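Local coordinates for protein ATP-dependent CLP protease, putative (Plasmodium falciparum, PDB 2F6I) that probably hydrolyses proteins to small peptides with ATP, as the catalytic domain of a ClpP-type serine protease, at residues Thr151-Ile154 with Leu155-Lys158; Asn187-Glu190 with Ala191-Gly195. All coordinates share one frame; numbering follows the deposited sequence.

How the contacts relate
Both contacts are local pieces of single helices in one Clp protease domain: contact 1 is the start of helix 151-169, and contact 2 spans the whole of helix 188-194, later in the chain. Their centres lie 27 Å apart and their nearest atoms about 12 Å, so within one subunit they do not touch. The 14-chain assembly brings such regions together. Contact 1 faces two neighbouring subunits, while Asn-187 of contact 2 packs on Arg-130 of its own chain and on Tyr-156 of another subunit. Contact 1 therefore supplies subunit interfaces, whereas contact 2 mainly joins helix 188-194 to its own domain.

Contact 1 (Thr151-Ile154 with Leu155-Lys158); sequences TKEI and LYLK
Leu-157 N donates to Glu-153 O at 2.9 Å, the shortest of four successive i to i+4 bonds that define the opening turns of helix 151-169, the handle helix of the ClpP fold. Leu-155 N to Thr-151 O is the straightest of the four, with 166° at the hydrogen.

Beyond the backbone, Glu-153 and Tyr-156 run side by side in the same direction, carboxylate and ring planes only 4° apart. Glu-153 bends at chi2 (69°), bringing OE1 to 3.9 Å from Tyr-156 CD1, while OE2 lies 4.1 Å from Leu-157 CD2. Arg-130 of a neighbouring subunit forms a salt bridge with Glu-153 through OE2 and a cation-pi contact with Tyr-156, so one guanidinium group engages both side chains. Thr-151, Ile-154 and Leu-155 face a different subunit: Thr-151 OG1 is hydrogen-bonded to Lys-158 NZ of that subunit, consistent with the ring-to-ring role of the handle in ClpP.

Leu-157 instead turns inward onto Ile-82 and Leu-86 of helix 82-94, with its CG 3.3 Å from Glu-153 O. One residue on, Lys-158 also touches Ile-82 of that helix, and its CG rests 3.2 Å from Ile-154 O.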
loop_
_atom_site.group_PDB
_atom_site.type_symbol
_atom_site.label_atom_id
_atom_site.label_comp_id
_atom_site.label_asym_id
_atom_site.label_seq_id
_atom_site.Cartn_x
_atom_site.Cartn_y
_atom_site.Cartn_z
ATOM N N THR C 151 -23.370 -0.900 -21.630
ATOM C CA THR C 151 -23.212 -1.746 -22.807
ATOM C C THR C 151 -23.816 -1.206 -24.100
ATOM O O THR C 151 -23.101 -1.008 -25.081
ATOM C CB THR C 151 -23.796 -3.152 -22.547
ATOM O OG1 THR C 151 -23.247 -3.677 -21.332
ATOM C CG2 THR C 151 -23.456 -4.096 -23.698
ATOM N N LYS C 152 -25.126 -0.979 -24.112
ATOM C CA LYS C 152 -25.789 -0.483 -25.314
ATOM C C LYS C 152 -25.197 0.801 -25.887
ATOM O O LYS C 152 -25.164 0.979 -27.103
ATOM C CB LYS C 152 -27.287 -0.289 -25.064
ATOM C CG LYS C 152 -28.081 -1.585 -25.092
ATOM C CD LYS C 152 -29.573 -1.315 -25.207
ATOM C CE LYS C 152 -30.355 -2.605 -25.428
ATOM N NZ LYS C 152 -31.820 -2.358 -25.590
ATOM N N GLU C 153 -24.728 1.692 -25.021
ATOM C CA GLU C 153 -24.146 2.942 -25.492
ATOM C C GLU C 153 -22.778 2.717 -26.132
ATOM O O GLU C 153 -22.447 3.350 -27.134
ATOM C CB GLU C 153 -24.025 3.952 -24.348
ATOM C CG GLU C 153 -23.485 5.310 -24.787
ATOM C CD GLU C 153 -24.455 6.083 -25.672
ATOM O OE1 GLU C 153 -25.380 5.465 -26.241
ATOM O OE2 GLU C 153 -24.282 7.314 -25.806
ATOM N N ILE C 154 -21.979 1.822 -25.559
ATOM C CA ILE C 154 -20.660 1.537 -26.114
ATOM C C ILE C 154 -20.809 1.030 -27.544
ATOM O O ILE C 154 -20.074 1.446 -28.437
ATOM C CB ILE C 154 -19.904 0.472 -25.287
ATOM C CG1 ILE C 154 -19.587 1.024 -23.896
ATOM C CG2 ILE C 154 -18.619 0.068 -26.003
ATOM C CD1 ILE C 154 -18.809 0.065 -23.016
ATOM N N LEU C 155 -21.765 0.130 -27.753
ATOM C CA LEU C 155 -22.009 -0.423 -29.081
ATOM C C LEU C 155 -22.474 0.664 -30.040
ATOM O O LEU C 155 -22.052 0.705 -31.196
ATOM C CB LEU C 155 -23.067 -1.529 -29.018
ATOM C CG LEU C 155 -22.627 -2.882 -28.457
ATOM C CD1 LEU C 155 -23.832 -3.797 -28.311
ATOM C CD2 LEU C 155 -21.587 -3.504 -29.379
ATOM N N TYR C 156 -23.344 1.540 -29.553
ATOM C CA TYR C 156 -23.871 2.629 -30.363
ATOM C C TYR C 156 -22.775 3.573 -30.846
ATOM O O TYR C 156 -22.778 3.996 -32.003
ATOM C CB TYR C 156 -24.926 3.410 -29.569
ATOM C CG TYR C 156 -25.330 4.723 -30.204
ATOM C CD1 TYR C 156 -24.568 5.879 -30.010
ATOM C CD2 TYR C 156 -26.459 4.808 -31.019
ATOM C CE1 TYR C 156 -24.919 7.085 -30.614
ATOM C CE2 TYR C 156 -26.818 6.012 -31.628
ATOM C CZ TYR C 156 -26.044 7.143 -31.422
ATOM O OH TYR C 156 -26.390 8.332 -32.021
ATOM N N LEU C 157 -21.840 3.899 -29.959
ATOM C CA LEU C 157 -20.751 4.805 -30.306
ATOM C C LEU C 157 -19.773 4.196 -31.301
ATOM O O LEU C 157 -19.166 4.913 -32.096
ATOM C CB LEU C 157 -20.006 5.249 -29.044
ATOM C CG LEU C 157 -20.842 6.080 -28.064
ATOM C CD1 LEU C 157 -19.985 6.484 -26.874
ATOM C CD2 LEU C 157 -21.387 7.313 -28.771
ATOM N N LYS C 158 -19.617 2.875 -31.258
ATOM C CA LYS C 158 -18.711 2.197 -32.178
ATOM C C LYS C 158 -19.342 2.115 -33.561
ATOM O O LYS C 158 -18.692 2.406 -34.564
ATOM C CB LYS C 158 -18.377 0.789 -31.679
ATOM C CG LYS C 158 -17.576 0.767 -30.391
ATOM C CD LYS C 158 -16.314 -0.076 -30.525
ATOM C CE LYS C 158 -15.327 0.541 -31.511
ATOM N NZ LYS C 158 -14.052 -0.231 -31.585
#

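Contact 2 (Asn187-Glu190 with Ala191-Gly195); sequences NALE and AKQYG
A capping box opens the short helix 188-194 and a Schellman motif closes it, so both ends are defined within the nine residues Asn-187 to Gly-195. Asn-187 is the N-cap. Its OD1 accepts from Glu-190 N at 2.7 Å, nearly straight at 170°, although the donor stands out of the amide's carbonyl plane. Asn-187 chi1 of 59° swings the amide round to this first-turn N-H. The reciprocal bond runs from Asn-187 N to Glu-190 OE1 at 3.1 Å and uses the anti lone pair of the carboxylate oxygen. Each side chain is thus tied by one bond to the backbone N-H of the other residue, and the Glu-190 carboxylate beside the helix start would probably interact favourably with the helix dipole.

Across the middle, Gln-193 N meets Leu-189 O at 3.0 Å, and Tyr-194 N meets Glu-190 O at 3.0 Å. The Leu-189 and Gln-193 side chains cross at a slant, Leu-189 CG lying 4.2 Å from Gln-193 CD, and Gln-193 OE1 is 3.6 Å from Glu-190 CA. Ala-191 CB lies against the first turn, 3.2 Å from Ala-188 O. At the C-terminal end, Gly-195 N reaches back to Lys-192 O at 2.9 Å and more weakly to Ala-191 O; its positive phi of 100° ends the helix.

Ala-191 packs on Ile-131 of strand 130-132, Ala-188 and Leu-189 on Phe-210 near the chain's end, and the Tyr-194 side chain against Thr-175 and Ile-176 of helix 173-181, where its OH is hydrogen-bonded to Asp-179.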
loop_
_atom_site.group_PDB
_atom_site.type_symbol
_atom_site.label_atom_id
_atom_site.label_comp_id
_atom_site.label_asym_id
_atom_site.label_seq_id
_atom_site.Cartn_x
_atom_site.Cartn_y
_atom_site.Cartn_z
ATOM N N ASN C 187 -0.098 -0.451 -42.935
ATOM C CA ASN C 187 1.102 0.360 -43.064
ATOM C C ASN C 187 0.630 1.587 -43.840
ATOM O O ASN C 187 -0.513 1.626 -44.301
ATOM C CB ASN C 187 2.213 -0.376 -43.826
ATOM C CG ASN C 187 1.802 -0.787 -45.230
ATOM O OD1 ASN C 187 1.229 0.000 -45.984
ATOM N ND2 ASN C 187 2.114 -2.026 -45.594
ATOM N N ALA C 188 1.494 2.586 -43.980
ATOM C CA ALA C 188 1.134 3.815 -44.682
ATOM C C ALA C 188 0.384 3.575 -45.994
ATOM O O ALA C 188 -0.715 4.097 -46.197
ATOM C CB ALA C 188 2.386 4.646 -44.946
ATOM N N LEU C 189 0.985 2.784 -46.877
ATOM C CA LEU C 189 0.392 2.488 -48.174
ATOM C C LEU C 189 -0.969 1.803 -48.075
ATOM O O LEU C 189 -1.914 2.179 -48.772
ATOM C CB LEU C 189 1.347 1.623 -48.999
ATOM C CG LEU C 189 0.883 1.321 -50.426
ATOM C CD1 LEU C 189 0.576 2.628 -51.157
ATOM C CD2 LEU C 189 1.960 0.528 -51.158
ATOM N N GLU C 190 -1.070 0.797 -47.215
ATOM C CA GLU C 190 -2.330 0.085 -47.056
ATOM C C GLU C 190 -3.408 1.040 -46.554
ATOM O O GLU C 190 -4.588 0.887 -46.879
ATOM C CB GLU C 190 -2.152 -1.085 -46.087
ATOM C CG GLU C 190 -1.085 -2.072 -46.542
ATOM C CD GLU C 190 -0.953 -3.276 -45.624
ATOM O OE1 GLU C 190 -0.785 -3.081 -44.400
ATOM O OE2 GLU C 190 -1.008 -4.419 -46.132
ATOM N N ALA C 191 -2.995 2.033 -45.773
ATOM C CA ALA C 191 -3.924 3.022 -45.240
ATOM C C ALA C 191 -4.465 3.871 -46.384
ATOM O O ALA C 191 -5.645 4.217 -46.409
ATOM C CB ALA C 191 -3.222 3.905 -44.217
ATOM N N LYS C 192 -3.596 4.207 -47.329
ATOM C CA LYS C 192 -3.994 5.008 -48.477
ATOM C C LYS C 192 -4.985 4.235 -49.343
ATOM O O LYS C 192 -6.022 4.764 -49.741
ATOM C CB LYS C 192 -2.769 5.380 -49.307
ATOM C CG LYS C 192 -3.098 6.124 -50.586
ATOM C CD LYS C 192 -1.844 6.376 -51.395
ATOM C CE LYS C 192 -2.163 7.082 -52.696
ATOM N NZ LYS C 192 -0.921 7.341 -53.473
ATOM N N GLN C 193 -4.658 2.980 -49.626
ATOM C CA GLN C 193 -5.515 2.128 -50.440
ATOM C C GLN C 193 -6.866 1.930 -49.766
ATOM O O GLN C 193 -7.878 1.708 -50.434
ATOM C CB GLN C 193 -4.848 0.772 -50.662
ATOM C CG GLN C 193 -3.458 0.865 -51.271
ATOM C CD GLN C 193 -2.769 -0.482 -51.354
ATOM O OE1 GLN C 193 -2.679 -1.208 -50.361
ATOM N NE2 GLN C 193 -2.272 -0.822 -52.541
ATOM N N TYR C 194 -6.874 2.012 -48.438
ATOM C CA TYR C 194 -8.095 1.841 -47.660
ATOM C C TYR C 194 -8.941 3.106 -47.775
ATOM O O TYR C 194 -10.163 3.066 -47.633
ATOM C CB TYR C 194 -7.748 1.593 -46.193
ATOM C CG TYR C 194 -8.817 0.868 -45.398
ATOM C CD1 TYR C 194 -8.897 -0.524 -45.411
ATOM C CD2 TYR C 194 -9.731 1.573 -44.619
ATOM C CE1 TYR C 194 -9.859 -1.197 -44.663
ATOM C CE2 TYR C 194 -10.699 0.909 -43.868
ATOM C CZ TYR C 194 -10.756 -0.475 -43.893
ATOM O OH TYR C 194 -11.698 -1.134 -43.136
ATOM N N GLY C 195 -8.280 4.233 -48.028
ATOM C CA GLY C 195 -8.990 5.494 -48.159
ATOM C C GLY C 195 -8.937 6.363 -46.915
ATOM O O GLY C 195 -9.734 7.293 -46.769
#